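Glucanase (Clostridium thermocellum, PDB 5GXX) probably hydrolyses internal beta-1,4-glucosidic bonds of cellulose as a family 9 endoglucanase of the cellulosome. Local coordinates at residues Glu9-Gln12 with Lys13-Phe17; Arg90-Ala93 with Phe94-Tyr98; Leu152-Gly155 with Ser156-Lys160; Ala592-Phe596 with Gly597-Gly601. The protein carries 1 engineered substitution. One frame throughout, in Å; residues are numbered along the deposited sequence.

Contact 1. Residues Glu9-Gln12 with Lys13-Phe17; sequences EALQ and KAIYF
Helix 7-20, the first helix of the glycoside hydrolase family 9 domain, carries a salt bridge between Glu9 and Lys13 one turn apart. The two side chains run alongside each other in the same direction, and Lys13 NZ donates to Glu9 OE2 at 2.8 Å. The ammonium meets the anti side of that oxygen, 28° out of the carboxylate plane. Lys13 reaches it with a fully extended chain whose CG lies beside its own backbone N (chi1 -70°), which lays the methylenes along the carbonyl of Glu9, with CG 3.5 Å from Glu9 O. The same ammonium also donates to Gly352 O, so the buried charge has two acceptors in different parts of the chain.

A second i to i+4 pair is apolar: Leu11 CG touches Ile15 CD1 at 3.8 Å. Ile15 CG1 also lies over the carbonyl oxygen of Leu11, 3.2 Å from it. Leu11 packs on helix 412-429 and Ile15 on helix 85-101. Beneath these pairs the backbone is regular, with Lys13 N bonded to Glu9 O at 3.0 Å and Ala14 N to Ala10 O at 2.8 Å. Such a buried helix, packed against neighbouring helices, is characteristic of the (alpha/alpha)6 barrel of family 9 catalytic domains.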
loop_
_atom_site.group_PDB
_atom_site.type_symbol
_atom_site.label_atom_id
_atom_site.label_comp_id
_atom_site.label_asym_id
_atom_site.label_seq_id
_atom_site.Cartn_x
_atom_site.Cartn_y
_atom_site.Cartn_z
ATOM N N GLU A 9 -11.697 21.883 47.319
ATOM C CA GLU A 9 -10.746 21.411 46.302
ATOM C C GLU A 9 -11.482 20.670 45.189
ATOM O O GLU A 9 -11.184 20.858 44.012
ATOM C CB GLU A 9 -9.657 20.514 46.896
ATOM C CG GLU A 9 -8.620 20.057 45.869
ATOM C CD GLU A 9 -7.692 19.002 46.432
ATOM O OE1 GLU A 9 -7.332 19.119 47.626
ATOM O OE2 GLU A 9 -7.313 18.068 45.698
ATOM N N ALA A 10 -12.448 19.830 45.553
ATOM C CA ALA A 10 -13.283 19.182 44.535
ATOM C C ALA A 10 -13.965 20.205 43.623
ATOM O O ALA A 10 -13.989 20.070 42.393
ATOM C CB ALA A 10 -14.314 18.310 45.208
ATOM N N LEU A 11 -14.535 21.240 44.227
ATOM C CA LEU A 11 -15.167 22.309 43.462
ATOM C C LEU A 11 -14.212 23.035 42.532
ATOM O O LEU A 11 -14.550 23.262 41.351
ATOM C CB LEU A 11 -15.807 23.312 44.423
ATOM C CG LEU A 11 -16.454 24.532 43.767
ATOM C CD1 LEU A 11 -17.613 24.086 42.877
ATOM C CD2 LEU A 11 -16.927 25.516 44.851
ATOM N N GLN A 12 -13.052 23.399 43.072
ATOM C CA GLN A 12 -11.977 24.046 42.333
ATOM C C GLN A 12 -11.617 23.245 41.084
ATOM O O GLN A 12 -11.515 23.795 39.984
ATOM C CB GLN A 12 -10.765 24.211 43.263
ATOM C CG GLN A 12 -9.473 24.695 42.614
ATOM C CD GLN A 12 -8.304 24.615 43.585
ATOM O OE1 GLN A 12 -8.202 23.658 44.367
ATOM N NE2 GLN A 12 -7.419 25.614 43.543
ATOM N N LYS A 13 -11.476 21.932 41.244
ATOM C CA LYS A 13 -11.129 21.073 40.124
ATOM C C LYS A 13 -12.292 20.896 39.159
ATOM O O LYS A 13 -12.093 20.944 37.943
ATOM C CB LYS A 13 -10.551 19.743 40.626
ATOM C CG LYS A 13 -9.178 19.982 41.231
ATOM C CD LYS A 13 -8.596 18.754 41.919
ATOM C CE LYS A 13 -7.167 19.093 42.363
ATOM N NZ LYS A 13 -6.510 17.932 43.020
ATOM N N ALA A 14 -13.488 20.714 39.710
ATOM C CA ALA A 14 -14.689 20.498 38.908
ATOM C C ALA A 14 -15.007 21.673 37.984
ATOM O O ALA A 14 -15.507 21.462 36.880
ATOM C CB ALA A 14 -15.891 20.110 39.789
ATOM N N ILE A 15 -14.631 22.880 38.405
ATOM C CA ILE A 15 -14.768 24.070 37.567
ATOM C C ILE A 15 -13.710 24.135 36.473
ATOM O O ILE A 15 -14.020 24.466 35.318
ATOM C CB ILE A 15 -14.711 25.345 38.435
ATOM C CG1 ILE A 15 -15.891 25.354 39.410
ATOM C CG2 ILE A 15 -14.746 26.614 37.557
ATOM C CD1 ILE A 15 -15.681 26.337 40.569
ATOM N N TYR A 16 -12.474 23.838 36.873
ATOM C CA TYR A 16 -11.313 23.830 35.974
ATOM C C TYR A 16 -11.559 22.897 34.802
ATOM O O TYR A 16 -11.099 23.177 33.694
ATOM C CB TYR A 16 -10.055 23.424 36.763
ATOM C CG TYR A 16 -8.796 23.193 35.955
ATOM C CD1 TYR A 16 -8.484 21.925 35.435
ATOM C CD2 TYR A 16 -7.895 24.233 35.725
ATOM C CE1 TYR A 16 -7.317 21.698 34.738
ATOM C CE2 TYR A 16 -6.684 24.014 35.044
ATOM C CZ TYR A 16 -6.421 22.747 34.555
ATOM O OH TYR A 16 -5.268 22.496 33.866
ATOM N N PHE A 17 -12.275 21.794 35.039
ATOM C CA PHE A 17 -12.683 20.933 33.927
ATOM C C PHE A 17 -13.221 21.722 32.731
ATOM O O PHE A 17 -12.824 21.441 31.593
ATOM C CB PHE A 17 -13.681 19.867 34.410
ATOM C CG PHE A 17 -14.345 19.112 33.284
ATOM C CD1 PHE A 17 -13.678 18.119 32.577
ATOM C CD2 PHE A 17 -15.650 19.408 32.937
ATOM C CE1 PHE A 17 -14.293 17.416 31.537
ATOM C CE2 PHE A 17 -16.312 18.682 31.921
ATOM C CZ PHE A 17 -15.627 17.700 31.201
#

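Contact 2. Residues Arg90-Ala93 with Phe94-Tyr98; sequences RNLA and FALDY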
loop_
_atom_site.group_PDB
_atom_site.type_symbol
_atom_site.label_atom_id
_atom_site.label_comp_id
_atom_site.label_asym_id
_atom_site.label_seq_id
_atom_site.Cartn_x
_atom_site.Cartn_y
_atom_site.Cartn_z
ATOM N N ARG A 90 -16.796 33.381 35.358
ATOM C CA ARG A 90 -16.214 33.595 34.036
ATOM C C ARG A 90 -16.254 32.338 33.168
ATOM O O ARG A 90 -16.392 32.427 31.949
ATOM C CB ARG A 90 -14.811 34.207 34.103
ATOM C CG ARG A 90 -13.717 33.326 34.709
ATOM C CD ARG A 90 -12.503 34.210 34.995
ATOM N NE ARG A 90 -11.358 33.416 35.438
ATOM C CZ ARG A 90 -10.168 33.898 35.784
ATOM N NH1 ARG A 90 -9.938 35.208 35.769
ATOM N NH2 ARG A 90 -9.199 33.053 36.132
ATOM N N ASN A 91 -16.180 31.160 33.783
ATOM C CA ASN A 91 -16.405 29.946 33.005
ATOM C C ASN A 91 -17.827 29.875 32.452
ATOM O O ASN A 91 -18.021 29.482 31.303
ATOM C CB ASN A 91 -16.050 28.703 33.822
ATOM C CG ASN A 91 -14.596 28.342 33.652
ATOM O OD1 ASN A 91 -14.192 27.846 32.602
ATOM N ND2 ASN A 91 -13.781 28.663 34.646
ATOM N N LEU A 92 -18.801 30.270 33.262
ATOM C CA LEU A 92 -20.173 30.336 32.785
ATOM C C LEU A 92 -20.275 31.351 31.640
ATOM O O LEU A 92 -20.883 31.038 30.612
ATOM C CB LEU A 92 -21.138 30.673 33.931
ATOM C CG LEU A 92 -22.576 30.980 33.518
ATOM C CD1 LEU A 92 -23.217 29.832 32.732
ATOM C CD2 LEU A 92 -23.397 31.314 34.739
ATOM N N ALA A 93 -19.657 32.522 31.797
ATOM C CA ALA A 93 -19.828 33.588 30.802
ATOM C C ALA A 93 -19.329 33.142 29.442
ATOM O O ALA A 93 -19.877 33.523 28.413
ATOM C CB ALA A 93 -19.111 34.873 31.234
ATOM N N PHE A 94 -18.260 32.357 29.444
ATOM C CA PHE A 94 -17.662 31.864 28.212
ATOM C C PHE A 94 -18.686 31.063 27.405
ATOM O O PHE A 94 -18.790 31.213 26.185
ATOM C CB PHE A 94 -16.409 31.038 28.549
ATOM C CG PHE A 94 -15.606 30.648 27.350
ATOM C CD1 PHE A 94 -14.612 31.500 26.882
ATOM C CD2 PHE A 94 -15.823 29.441 26.705
ATOM C CE1 PHE A 94 -13.861 31.181 25.760
ATOM C CE2 PHE A 94 -15.068 29.118 25.583
ATOM C CZ PHE A 94 -14.089 29.979 25.113
ATOM N N ALA A 95 -19.447 30.204 28.077
ATOM C CA ALA A 95 -20.466 29.414 27.405
ATOM C C ALA A 95 -21.644 30.285 26.967
ATOM O O ALA A 95 -22.130 30.147 25.849
ATOM C CB ALA A 95 -20.946 28.271 28.305
ATOM N N LEU A 96 -22.106 31.170 27.847
ATOM C CA LEU A 96 -23.203 32.069 27.517
ATOM C C LEU A 96 -22.855 32.945 26.311
ATOM O O LEU A 96 -23.726 33.171 25.469
ATOM C CB LEU A 96 -23.619 32.939 28.709
ATOM C CG LEU A 96 -24.182 32.102 29.869
ATOM C CD1 LEU A 96 -24.560 32.994 31.038
ATOM C CD2 LEU A 96 -25.346 31.201 29.485
ATOM N N ASP A 97 -21.610 33.411 26.202
ATOM C CA ASP A 97 -21.214 34.230 25.054
ATOM C C ASP A 97 -21.420 33.467 23.749
ATOM O O ASP A 97 -21.871 34.029 22.753
ATOM C CB ASP A 97 -19.770 34.720 25.181
ATOM C CG ASP A 97 -19.629 35.817 26.219
ATOM O OD1 ASP A 97 -20.657 36.365 26.664
ATOM O OD2 ASP A 97 -18.487 36.140 26.602
ATOM N N TYR A 98 -21.068 32.185 23.753
ATOM C CA TYR A 98 -21.305 31.293 22.626
ATOM C C TYR A 98 -22.791 31.165 22.300
ATOM O O TYR A 98 -23.139 31.268 21.124
ATOM C CB TYR A 98 -20.616 29.927 22.822
ATOM C CG TYR A 98 -21.080 28.853 21.858
ATOM C CD1 TYR A 98 -22.163 28.037 22.171
ATOM C CD2 TYR A 98 -20.450 28.651 20.632
ATOM C CE1 TYR A 98 -22.594 27.044 21.307
ATOM C CE2 TYR A 98 -20.876 27.666 19.756
ATOM C CZ TYR A 98 -21.953 26.875 20.094
ATOM O OH TYR A 98 -22.406 25.889 19.244
#
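Leu92 and Leu96, one helical turn apart, mesh through their branches, with Leu92 CG 3.8 Å from Leu96 CD1. Their first torsions differ. In Leu92 CG stands opposite the backbone N (chi1 171°), whereas Leu96 turns CG back beside its own N (chi1 -64°) and so brings it over the carbonyl of the preceding turn, 3.5 Å from Leu92 O. The two chains are inclined to each other, and Leu92 CD1 sits 3.8 Å from Leu96 CG, making the contact one of branch against branch. Leu92 O itself accepts a nearly straight bond from Leu96 N at 3.0 Å (N-H...O 172°), together with a weak one from Ala95 N.

The pair belongs to helix 85-101 of the (alpha/alpha)6 barrel expected of a family 9 catalytic domain. There Leu92 also packs on helix 58-75, while both leucines reach helix 142-158.

Asp97 folds its carboxylate back over the preceding turn, its CG 3.2 Å from Ala93 O. That carbonyl is bonded by Asp97 N at 2.8 Å; the carboxylate finds its partner in another helix, OD1 being hydrogen-bonded to Tyr164 OH. Phe94 directs its ring away from the preceding turn toward Pro27, leaving CB as the part of its side chain that touches that turn, 3.6 Å from Asn91 O.

Contact 3. Residues Leu152-Gly155 with Ser156-Lys160; sequences LAVG and SIVLK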
loop_
_atom_site.group_PDB
_atom_site.type_symbol
_atom_site.label_atom_id
_atom_site.label_comp_id
_atom_site.label_asym_id
_atom_site.label_seq_id
_atom_site.Cartn_x
_atom_site.Cartn_y
_atom_site.Cartn_z
ATOM N N LEU A 152 -29.445 31.363 29.390
ATOM C CA LEU A 152 -29.276 32.812 29.350
ATOM C C LEU A 152 -30.134 33.557 30.374
ATOM O O LEU A 152 -29.727 34.600 30.902
ATOM C CB LEU A 152 -29.501 33.331 27.926
ATOM C CG LEU A 152 -28.388 32.927 26.951
ATOM C CD1 LEU A 152 -28.867 33.006 25.503
ATOM C CD2 LEU A 152 -27.117 33.759 27.150
ATOM N N ALA A 153 -31.291 33.004 30.707
ATOM C CA ALA A 153 -32.141 33.623 31.721
ATOM C C ALA A 153 -31.471 33.559 33.090
ATOM O O ALA A 153 -31.263 34.576 33.743
ATOM C CB ALA A 153 -33.511 32.971 31.750
ATOM N N VAL A 154 -31.130 32.357 33.546
ATOM C CA VAL A 154 -30.403 32.299 34.809
ATOM C C VAL A 154 -29.056 33.035 34.777
ATOM O O VAL A 154 -28.702 33.728 35.735
ATOM C CB VAL A 154 -30.288 30.856 35.345
ATOM C CG1 VAL A 154 -29.490 29.938 34.393
ATOM C CG2 VAL A 154 -29.708 30.869 36.747
ATOM N N GLY A 155 -28.314 32.933 33.675
ATOM C CA GLY A 155 -27.051 33.656 33.549
ATOM C C GLY A 155 -27.199 35.158 33.718
ATOM O O GLY A 155 -26.354 35.810 34.338
ATOM N N SER A 156 -28.286 35.684 33.158
ATOM C CA SER A 156 -28.570 37.121 33.233
ATOM C C SER A 156 -28.765 37.563 34.682
ATOM O O SER A 156 -28.380 38.674 35.038
ATOM C CB SER A 156 -29.787 37.478 32.375
ATOM O OG SER A 156 -31.028 37.268 33.038
ATOM N N ILE A 157 -29.331 36.701 35.523
ATOM C CA ILE A 157 -29.475 37.019 36.947
ATOM C C ILE A 157 -28.115 36.990 37.647
ATOM O O ILE A 157 -27.680 37.966 38.264
ATOM C CB ILE A 157 -30.387 36.012 37.688
ATOM C CG1 ILE A 157 -31.748 35.923 36.997
ATOM C CG2 ILE A 157 -30.497 36.318 39.190
ATOM C CD1 ILE A 157 -32.667 34.849 37.573
ATOM N N VAL A 158 -27.444 35.848 37.558
ATOM C CA VAL A 158 -26.263 35.647 38.383
ATOM C C VAL A 158 -25.060 36.460 37.914
ATOM O O VAL A 158 -24.157 36.735 38.713
ATOM C CB VAL A 158 -25.945 34.138 38.586
ATOM C CG1 VAL A 158 -27.183 33.411 39.050
ATOM C CG2 VAL A 158 -25.398 33.474 37.325
ATOM N N LEU A 159 -25.056 36.841 36.636
ATOM C CA LEU A 159 -24.001 37.680 36.067
ATOM C C LEU A 159 -24.464 39.109 35.750
ATOM O O LEU A 159 -23.717 39.882 35.145
ATOM C CB LEU A 159 -23.389 37.027 34.819
ATOM C CG LEU A 159 -22.824 35.606 34.982
ATOM C CD1 LEU A 159 -22.295 35.051 33.670
ATOM C CD2 LEU A 159 -21.724 35.601 36.043
ATOM N N LYS A 160 -25.677 39.449 36.190
ATOM C CA LYS A 160 -26.182 40.825 36.141
ATOM C C LYS A 160 -25.960 41.396 34.745
ATOM O O LYS A 160 -25.339 42.447 34.545
ATOM C CB LYS A 160 -25.503 41.691 37.206
ATOM C CG LYS A 160 -25.800 41.279 38.638
ATOM C CD LYS A 160 -25.307 42.359 39.590
ATOM C CE LYS A 160 -25.512 41.984 41.053
ATOM N NZ LYS A 160 -26.930 41.635 41.345
#
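Ser156 and Ala153 meet near the C-terminal end of helix 142-158, which closes in a Schellman motif. Ser156 OG donates to Ala153 O at 2.8 Å, returning the buried hydroxyl to the helix's own backbone. This is possible because OG sits between the backbone N and the carbonyl carbon (chi1 84°), facing the preceding turn. The hydroxyl approaches well off the C=O line, at a C=O...OG angle of 133°, and shares the acceptor with Ile157 N, whose bond to Ala153 O is long and weak at 3.4 Å.

Ile157 N divides itself in turn, since it makes a second weak bond to Val154 O. That oxygen has a much straighter donor in Val158 N, at 3.1 Å and 170°. One turn back, Ser156 N bonds to Leu152 O at 2.9 Å.

Leu159 is the first residue to leave helical angles, yet its N still completes an i to i+4 bond. Lys160, with positive phi, is the C-prime residue: Lys160 N turns back to Ile157 O at 3.2 Å, and the following amide, that of Asn161, is paired with Ser156 O. These two bonds give Ile157 O and Ser156 O their partners at the end of the helix.

Apolar contact within the turn is slight; Ile157 leans on helix 198-212, and Val158 on helices 85-101 and 58-75. The oxygen of Gly155 receives Leu159 N at 2.8 Å and lies against the same residue's CB, 3.2 Å away.

Contact 4. Residues Ala592-Phe596 with Gly597-Gly601; sequences ATKIF and GEVPG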
loop_
_atom_site.group_PDB
_atom_site.type_symbol
_atom_site.label_atom_id
_atom_site.label_comp_id
_atom_site.label_asym_id
_atom_site.label_seq_id
_atom_site.Cartn_x
_atom_site.Cartn_y
_atom_site.Cartn_z
ATOM N N ALA A 592 14.741 29.988 12.454
ATOM C CA ALA A 592 16.107 29.967 12.980
ATOM C C ALA A 592 16.249 29.583 14.464
ATOM O O ALA A 592 17.352 29.627 15.012
ATOM C CB ALA A 592 16.759 31.319 12.718
ATOM N N THR A 593 15.149 29.221 15.126
ATOM C CA THR A 593 15.161 28.873 16.534
ATOM C C THR A 593 15.276 27.364 16.728
ATOM O O THR A 593 14.403 26.629 16.273
ATOM C CB THR A 593 13.848 29.362 17.206
ATOM O OG1 THR A 593 13.737 30.780 17.033
ATOM C CG2 THR A 593 13.847 29.046 18.691
ATOM N N LYS A 594 16.312 26.900 17.422
ATOM C CA LYS A 594 16.423 25.480 17.741
ATOM C C LYS A 594 15.393 25.098 18.792
ATOM O O LYS A 594 15.285 25.748 19.838
ATOM C CB LYS A 594 17.847 25.105 18.183
ATOM C CG LYS A 594 18.045 23.623 18.504
ATOM C CD LYS A 594 19.507 23.297 18.840
ATOM C CE LYS A 594 19.972 23.944 20.153
ATOM N NZ LYS A 594 19.124 23.448 21.265
ATOM N N ILE A 595 14.619 24.068 18.474
ATOM C CA ILE A 595 13.575 23.564 19.369
ATOM C C ILE A 595 13.842 22.177 19.962
ATOM O O ILE A 595 13.177 21.775 20.914
ATOM C CB ILE A 595 12.162 23.681 18.749
ATOM C CG1 ILE A 595 11.979 22.751 17.547
ATOM C CG2 ILE A 595 11.878 25.126 18.352
ATOM C CD1 ILE A 595 10.523 22.680 17.080
ATOM N N PHE A 596 14.825 21.446 19.431
ATOM C CA PHE A 596 15.244 20.176 20.021
ATOM C C PHE A 596 16.687 19.835 19.657
ATOM O O PHE A 596 17.114 20.084 18.537
ATOM C CB PHE A 596 14.315 19.040 19.580
ATOM C CG PHE A 596 14.623 17.730 20.242
ATOM C CD1 PHE A 596 14.221 17.493 21.548
ATOM C CD2 PHE A 596 15.389 16.771 19.595
ATOM C CE1 PHE A 596 14.534 16.292 22.180
ATOM C CE2 PHE A 596 15.703 15.569 20.213
ATOM C CZ PHE A 596 15.279 15.329 21.513
ATOM N N GLY A 597 17.436 19.265 20.597
ATOM C CA GLY A 597 18.720 18.648 20.247
ATOM C C GLY A 597 19.919 19.531 20.527
ATOM O O GLY A 597 19.804 20.535 21.229
ATOM N N GLU A 598 21.063 19.153 19.962
ATOM C CA GLU A 598 22.345 19.781 20.233
ATOM C C GLU A 598 23.056 20.037 18.910
ATOM O O GLU A 598 22.771 19.372 17.914
ATOM C CB GLU A 598 23.203 18.861 21.108
ATOM C CG GLU A 598 22.792 18.798 22.571
ATOM C CD GLU A 598 23.558 17.752 23.366
ATOM O OE1 GLU A 598 24.575 17.218 22.868
ATOM O OE2 GLU A 598 23.139 17.467 24.509
ATOM N N VAL A 599 23.973 21.000 18.910
ATOM C CA VAL A 599 24.782 21.313 17.740
ATOM C C VAL A 599 26.254 21.107 18.082
ATOM O O VAL A 599 26.603 21.088 19.271
ATOM C CB VAL A 599 24.551 22.761 17.255
ATOM C CG1 VAL A 599 23.077 23.031 17.037
ATOM C CG2 VAL A 599 25.111 23.762 18.260
ATOM N N PRO A 600 27.109 20.932 17.055
ATOM C CA PRO A 600 28.546 20.808 17.309
ATOM C C PRO A 600 29.111 22.023 18.036
ATOM O O PRO A 600 28.916 23.151 17.589
ATOM C CB PRO A 600 29.148 20.733 15.907
ATOM C CG PRO A 600 28.051 20.186 15.050
ATOM C CD PRO A 600 26.803 20.807 15.615
ATOM N N GLY A 601 29.809 21.783 19.143
ATOM C CA GLY A 601 30.442 22.867 19.891
ATOM C C GLY A 601 29.493 23.559 20.853
ATOM O O GLY A 601 29.876 24.516 21.532
#
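Lys594 bends across the corner where the chain leaves edge strand 593-596 to reach the backbone of Gly597; the strand is one of the two outer strands of a five-stranded antiparallel sheet in the C-terminal beta-sandwich, probably the cellulose-binding module, and contains a classic beta bulge, in which Ile595 and Phe596 both face Val588 of strand 588-590.

The polar interaction between the two segments is a single hydrogen bond, Lys594 NZ to Gly597 O, at 3.0 Å. The ammonium approaches 35° from the carbonyl plane. Lys594 starts out extended, with CG opposite its backbone N, and then folds at its last two torsions (chi3 67°, chi4 60°), curling NZ back to the carbonyl. This links the strand to the segment leaving it. Farther along, Glu598 OE2 forms a salt bridge with Lys584, and the backbones of these two residues are also hydrogen-bonded, so the departing segment is tied to the chain just ahead of strand 588-590.

Apolar contact comes from the middle of the same lysine. Its CD lies 4.0 Å from Val599 CG1, the two side chains lying at a slant to one another, and Val599 in turn touches Tyr486 of strand 481-488.

Backbone shape accounts for the rest. Gly597 has a positive phi, and its lack of a CB leaves room for the carbonyl oxygen of Phe596. The Phe596 ring, directed toward Phe448 of strand 447-456, stays close to the next amide, with its CG 3.2 Å from Gly597 N.

Contacts 1, 2 and 3 lie on three helices of the family 9 domain; contact 4 is a surface contact in the C-terminal beta-sandwich, its centre about 52 Å from that of contact 3. Contact 1 is the most buried, whereas contacts 2 and 3 are partly buried. Contacts 2 and 3 interlock: Leu96 CD1 rests 3.6 Å from Gly155 CA, and Leu92 CD2 3.9 Å from Val158 CG2. Contact 1 touches contact 2 through Ile15 CG2 and Asn91 ND2, 3.7 Å apart. Chemistry shifts accordingly, from a salt bridge in a largely buried helix, through leucine packing and a hydroxyl returned to the backbone, to a lysine bridging a strand and the loop that follows it.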